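Local coordinates for protein methyltransferase (Streptomyces avermitilis, PDB 3GIW) that binds S-adenosyl-L-homocysteine and is probably an S-adenosylmethionine-dependent methyltransferase of unknown substrate, at residues A61-L73 with I89-S101. Sequence-based numbering, arbitrary orientation. Where two conformers were deposited one is given.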
loop_
_atom_site.group_PDB
_atom_site.type_symbol
_atom_site.label_atom_id
_atom_site.label_comp_id
_atom_site.label_asym_id
_atom_site.label_seq_id
_atom_site.Cartn_x
_atom_site.Cartn_y
_atom_site.Cartn_z
ATOM N N ALA A 61 2.671 -1.942 -11.742
ATOM C CA ALA A 61 2.985 -3.240 -11.200
ATOM C C ALA A 61 2.677 -3.317 -9.703
ATOM O O ALA A 61 2.278 -4.369 -9.186
ATOM C CB ALA A 61 4.493 -3.608 -11.453
ATOM N N ASN A 62 2.886 -2.238 -8.978
ATOM C CA ASN A 62 2.533 -2.217 -7.560
ATOM C C ASN A 62 1.022 -2.369 -7.361
ATOM O O ASN A 62 0.571 -3.158 -6.506
ATOM C CB ASN A 62 3.035 -0.944 -6.888
ATOM C CG ASN A 62 2.563 -0.826 -5.441
ATOM O OD1 ASN A 62 3.166 -1.429 -4.561
ATOM N ND2 ASN A 62 1.452 -0.134 -5.231
ATOM N N ARG A 63 0.229 -1.676 -8.177
ATOM C CA ARG A 63 -1.225 -1.808 -8.092
ATOM C C ARG A 63 -1.646 -3.225 -8.436
ATOM O O ARG A 63 -2.518 -3.821 -7.740
ATOM C CB ARG A 63 -1.946 -0.761 -8.939
ATOM C CG ARG A 63 -3.464 -0.685 -8.613
ATOM C CD ARG A 63 -3.769 -0.031 -7.272
ATOM N NE ARG A 63 -5.198 -0.130 -6.930
ATOM C CZ ARG A 63 -5.761 0.504 -5.900
ATOM N NH1 ARG A 63 -5.029 1.303 -5.120
ATOM N NH2 ARG A 63 -7.064 0.338 -5.652
ATOM N N ASP A 64 -1.092 -3.816 -9.493
ATOM C CA ASP A 64 -1.432 -5.176 -9.901
ATOM C C ASP A 64 -1.085 -6.187 -8.785
ATOM O O ASP A 64 -1.840 -7.128 -8.521
ATOM C CB ASP A 64 -0.682 -5.563 -11.189
ATOM C CG ASP A 64 -1.193 -4.841 -12.439
ATOM O OD1 ASP A 64 -2.300 -4.286 -12.427
ATOM O OD2 ASP A 64 -0.449 -4.835 -13.447
ATOM N N TRP A 65 0.049 -5.958 -8.120
ATOM C CA TRP A 65 0.494 -6.779 -7.008
ATOM C C TRP A 65 -0.545 -6.718 -5.875
ATOM O O TRP A 65 -0.896 -7.764 -5.318
ATOM C CB TRP A 65 1.907 -6.363 -6.505
ATOM C CG TRP A 65 2.334 -7.220 -5.335
ATOM C CD1 TRP A 65 2.898 -8.434 -5.398
ATOM C CD2 TRP A 65 2.133 -6.932 -3.943
ATOM N NE1 TRP A 65 3.076 -8.944 -4.126
ATOM C CE2 TRP A 65 2.597 -8.038 -3.223
ATOM C CE3 TRP A 65 1.602 -5.844 -3.242
ATOM C CZ2 TRP A 65 2.535 -8.093 -1.827
ATOM C CZ3 TRP A 65 1.520 -5.938 -1.873
ATOM C CH2 TRP A 65 2.009 -7.025 -1.189
HETATM N N MSE A 66 -1.015 -5.525 -5.533
HETATM C CA MSE A 66 -2.048 -5.422 -4.496
HETATM C C MSE A 66 -3.222 -6.321 -4.859
HETATM O O MSE A 66 -3.746 -7.037 -4.017
HETATM C CB MSE A 66 -2.539 -3.969 -4.333
HETATM C CG MSE A 66 -3.639 -3.812 -3.269
HETATM SE SE MSE A 66 -5.483 -4.097 -3.886
HETATM C CE MSE A 66 -5.870 -2.347 -4.482
ATOM N N ASN A 67 -3.652 -6.256 -6.111
ATOM C CA ASN A 67 -4.784 -7.046 -6.558
ATOM C C ASN A 67 -4.523 -8.547 -6.320
ATOM O O ASN A 67 -5.390 -9.259 -5.801
ATOM C CB ASN A 67 -5.105 -6.827 -8.047
ATOM C CG ASN A 67 -5.565 -5.412 -8.394
ATOM O OD1 ASN A 67 -5.860 -4.586 -7.546
ATOM N ND2 ASN A 67 -5.680 -5.171 -9.682
ATOM N N ARG A 68 -3.350 -9.056 -6.694
ATOM C CA ARG A 68 -3.039 -10.468 -6.525
ATOM C C ARG A 68 -2.885 -10.832 -5.035
ATOM O O ARG A 68 -3.327 -11.908 -4.624
ATOM C CB ARG A 68 -1.782 -10.854 -7.314
ATOM C CG ARG A 68 -1.905 -10.616 -8.786
ATOM C CD ARG A 68 -0.843 -11.325 -9.587
ATOM N NE ARG A 68 0.538 -11.069 -9.186
ATOM C CZ ARG A 68 1.204 -9.940 -9.418
ATOM N NH1 ARG A 68 0.642 -8.932 -10.065
ATOM N NH2 ARG A 68 2.442 -9.792 -8.956
ATOM N N ALA A 69 -2.282 -9.958 -4.234
ATOM C CA ALA A 69 -2.096 -10.229 -2.808
ATOM C C ALA A 69 -3.442 -10.294 -2.073
ATOM O O ALA A 69 -3.668 -11.213 -1.261
ATOM C CB ALA A 69 -1.148 -9.235 -2.174
ATOM N N VAL A 70 -4.338 -9.344 -2.360
ATOM C CA VAL A 70 -5.644 -9.331 -1.701
ATOM C C VAL A 70 -6.480 -10.529 -2.143
ATOM O O VAL A 70 -7.135 -11.184 -1.294
ATOM C CB VAL A 70 -6.368 -7.991 -1.943
ATOM C CG1 VAL A 70 -7.832 -8.034 -1.458
ATOM C CG2 VAL A 70 -5.592 -6.845 -1.236
ATOM N N ALA A 71 -6.445 -10.871 -3.433
ATOM C CA ALA A 71 -7.130 -12.073 -3.906
ATOM C C ALA A 71 -6.611 -13.358 -3.212
ATOM O O ALA A 71 -7.405 -14.182 -2.754
ATOM C CB ALA A 71 -6.996 -12.180 -5.420
ATOM N N HIS A 72 -5.301 -13.506 -3.079
ATOM C CA HIS A 72 -4.716 -14.611 -2.335
ATOM C C HIS A 72 -5.238 -14.651 -0.893
ATOM O O HIS A 72 -5.608 -15.705 -0.369
ATOM C CB HIS A 72 -3.192 -14.481 -2.280
ATOM C CG HIS A 72 -2.522 -15.579 -1.509
ATOM N ND1 HIS A 72 -2.189 -16.785 -2.089
ATOM C CD2 HIS A 72 -2.172 -15.678 -0.202
ATOM C CE1 HIS A 72 -1.655 -17.576 -1.174
ATOM N NE2 HIS A 72 -1.614 -16.922 -0.027
ATOM N N LEU A 73 -5.174 -13.514 -0.213
ATOM C CA LEU A 73 -5.603 -13.429 1.179
ATOM C C LEU A 73 -7.083 -13.823 1.346
ATOM O O LEU A 73 -7.427 -14.576 2.272
ATOM C CB LEU A 73 -5.333 -12.037 1.714
ATOM C CG LEU A 73 -3.870 -11.721 2.061
ATOM C CD1 LEU A 73 -3.664 -10.203 2.137
ATOM C CD2 LEU A 73 -3.429 -12.436 3.362
ATOM N N ILE A 89 -5.578 7.254 -3.492
ATOM C CA ILE A 89 -6.744 7.629 -4.306
ATOM C C ILE A 89 -7.523 6.370 -4.685
ATOM O O ILE A 89 -6.930 5.429 -5.235
ATOM C CB ILE A 89 -6.307 8.344 -5.634
ATOM C CG1 ILE A 89 -5.403 9.573 -5.390
ATOM C CG2 ILE A 89 -7.534 8.712 -6.448
ATOM C CD1 ILE A 89 -5.976 10.608 -4.415
ATOM N N PRO A 90 -8.849 6.326 -4.448
ATOM C CA PRO A 90 -9.635 5.169 -4.891
ATOM C C PRO A 90 -9.436 4.887 -6.383
ATOM O O PRO A 90 -9.461 5.806 -7.205
ATOM C CB PRO A 90 -11.076 5.595 -4.573
ATOM C CG PRO A 90 -10.933 6.459 -3.468
ATOM C CD PRO A 90 -9.695 7.274 -3.725
ATOM N N THR A 91 -9.227 3.624 -6.721
ATOM C CA THR A 91 -8.976 3.182 -8.086
ATOM C C THR A 91 -9.560 1.782 -8.266
ATOM O O THR A 91 -9.353 0.907 -7.444
ATOM C CB THR A 91 -7.468 3.122 -8.398
ATOM O OG1 THR A 91 -6.837 4.327 -7.945
ATOM C CG2 THR A 91 -7.231 2.914 -9.897
ATOM N N SER A 92 -10.248 1.557 -9.365
ATOM C CA SER A 92 -11.005 0.342 -9.581
ATOM C C SER A 92 -10.122 -0.771 -10.125
ATOM O O SER A 92 -9.351 -0.554 -11.074
ATOM C CB SER A 92 -12.123 0.615 -10.587
ATOM O OG SER A 92 -13.026 -0.459 -10.597
ATOM N N PRO A 93 -10.214 -1.982 -9.543
ATOM C CA PRO A 93 -10.986 -2.344 -8.361
ATOM C C PRO A 93 -10.302 -1.954 -7.057
ATOM O O PRO A 93 -9.084 -2.109 -6.897
ATOM C CB PRO A 93 -11.081 -3.867 -8.479
ATOM C CG PRO A 93 -9.811 -4.236 -9.104
ATOM C CD PRO A 93 -9.498 -3.150 -10.085
ATOM N N ASN A 94 -11.094 -1.468 -6.116
ATOM C CA ASN A 94 -10.550 -1.169 -4.796
ATOM C C ASN A 94 -10.439 -2.466 -4.007
ATOM O O ASN A 94 -11.054 -3.490 -4.358
ATOM C CB ASN A 94 -11.449 -0.192 -4.051
ATOM C CG ASN A 94 -11.360 1.208 -4.595
ATOM O OD1 ASN A 94 -10.312 1.841 -4.498
ATOM N ND2 ASN A 94 -12.465 1.700 -5.155
ATOM N N LEU A 95 -9.643 -2.406 -2.948
ATOM C CA LEU A 95 -9.364 -3.571 -2.109
ATOM C C LEU A 95 -10.668 -4.271 -1.707
ATOM O O LEU A 95 -10.798 -5.500 -1.831
ATOM C CB LEU A 95 -8.571 -3.135 -0.866
ATOM C CG LEU A 95 -7.965 -4.265 -0.041
ATOM C CD1 LEU A 95 -6.739 -3.813 0.729
ATOM C CD2 LEU A 95 -8.960 -4.827 0.883
ATOM N N HIS A 96 -11.643 -3.517 -1.198
ATOM C CA HIS A 96 -12.898 -4.155 -0.762
ATOM C C HIS A 96 -13.713 -4.813 -1.866
ATOM O O HIS A 96 -14.488 -5.740 -1.595
ATOM C CB HIS A 96 -13.795 -3.207 0.088
ATOM C CG HIS A 96 -14.638 -2.267 -0.703
ATOM N ND1 HIS A 96 -14.145 -1.082 -1.211
ATOM C CD2 HIS A 96 -15.950 -2.321 -1.042
ATOM C CE1 HIS A 96 -15.128 -0.453 -1.847
ATOM N NE2 HIS A 96 -16.225 -1.188 -1.770
ATOM N N GLU A 97 -13.585 -4.290 -3.075
ATOM C CA GLU A 97 -14.333 -4.831 -4.212
ATOM C C GLU A 97 -13.767 -6.212 -4.555
ATOM O O GLU A 97 -14.530 -7.140 -4.866
ATOM C CB GLU A 97 -14.276 -3.840 -5.382
ATOM C CG GLU A 97 -15.008 -2.550 -5.044
ATOM C CD GLU A 97 -14.662 -1.357 -5.947
ATOM O OE1 GLU A 97 -13.855 -1.455 -6.859
ATOM O OE2 GLU A 97 -15.213 -0.269 -5.691
ATOM N N ILE A 98 -12.450 -6.361 -4.447
ATOM C CA ILE A 98 -11.810 -7.671 -4.659
ATOM C C ILE A 98 -12.246 -8.645 -3.552
ATOM O O ILE A 98 -12.703 -9.762 -3.836
ATOM C CB ILE A 98 -10.282 -7.546 -4.720
ATOM C CG1 ILE A 98 -9.859 -6.764 -5.957
ATOM C CG2 ILE A 98 -9.616 -8.948 -4.710
ATOM C CD1 ILE A 98 -8.405 -6.323 -5.885
ATOM N N ALA A 99 -12.124 -8.222 -2.291
ATOM C CA ALA A 99 -12.454 -9.095 -1.156
ATOM C C ALA A 99 -13.926 -9.488 -1.187
ATOM O O ALA A 99 -14.280 -10.648 -0.990
ATOM C CB ALA A 99 -12.120 -8.392 0.160
ATOM N N GLN A 100 -14.799 -8.522 -1.432
ATOM C CA GLN A 100 -16.250 -8.781 -1.402
ATOM C C GLN A 100 -16.778 -9.608 -2.594
ATOM O O GLN A 100 -17.815 -10.283 -2.477
ATOM C CB GLN A 100 -17.036 -7.469 -1.196
ATOM C CG GLN A 100 -16.891 -6.918 0.254
ATOM C CD GLN A 100 -17.613 -5.611 0.514
ATOM O OE1 GLN A 100 -18.146 -4.983 -0.407
ATOM N NE2 GLN A 100 -17.681 -5.226 1.774
ATOM N N SER A 101 -16.052 -9.580 -3.705
ATOM C CA SER A 101 -16.353 -10.468 -4.829
ATOM C C SER A 101 -16.069 -11.918 -4.454
ATOM O O SER A 101 -16.720 -12.833 -4.957
ATOM C CB SER A 101 -15.555 -10.062 -6.077
ATOM O OG SER A 101 -14.168 -10.331 -5.957
HETATM O O HOH W 1 -8.306 0.179 -2.713
HETATM O O HOH W 2 -6.805 -1.881 -8.236
HETATM O O HOH W 3 -6.674 3.131 -3.666
#
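Arg63 sends CG anti to its backbone N (chi1 -167°), bends once at chi2 (73°) and then runs extended, which carries its guanidinium to the loop Thr91–Asn94; Ile98, with CG2 rather than CG1 anti to N, drops onto the same helix one to two turns further along. In this Rossmann-like methyltransferase fold Arg63 thus ties helix 55-75 to the loop leading into helix 95-102, while Ile98, Val70 and Leu95 pack the two helices together, their segments 34° from parallel with axes 9.1 Å apart. The packing at the far end is knobs-into-holes: Ile98 fits among Met66, Asn67, Val70 and Ala71, its CD1 lying 3.5 Å from Asn67 OD1. Val70 straddles the seam, CG1 against Ile98 CG2 and CG2 3.7 Å from Leu95 CG, while Leu95 also packs on strands 81-85 and 107-112. The other end is polar and wet. Thr91 CB lies over the rim of one face of the Arg63 guanidinium. Arg63 NH2 makes a weak hydrogen bond to Pro93 O (3.4 Å); waters on NE and NH1 lead to Pro93 O and Asn67 OD1, and to Ile89 O. Arg63 and Asn62 both belong to the protein's S-adenosyl-L-homocysteine site, and these contacts are consistent with the loop holding Arg63 in place. Asn94 OD1, which accepts from Thr91 N, is tied to the arginine by a water that donates to it and accepts from Arg63 NH2 and, at 2.9 Å, from Leu95 N.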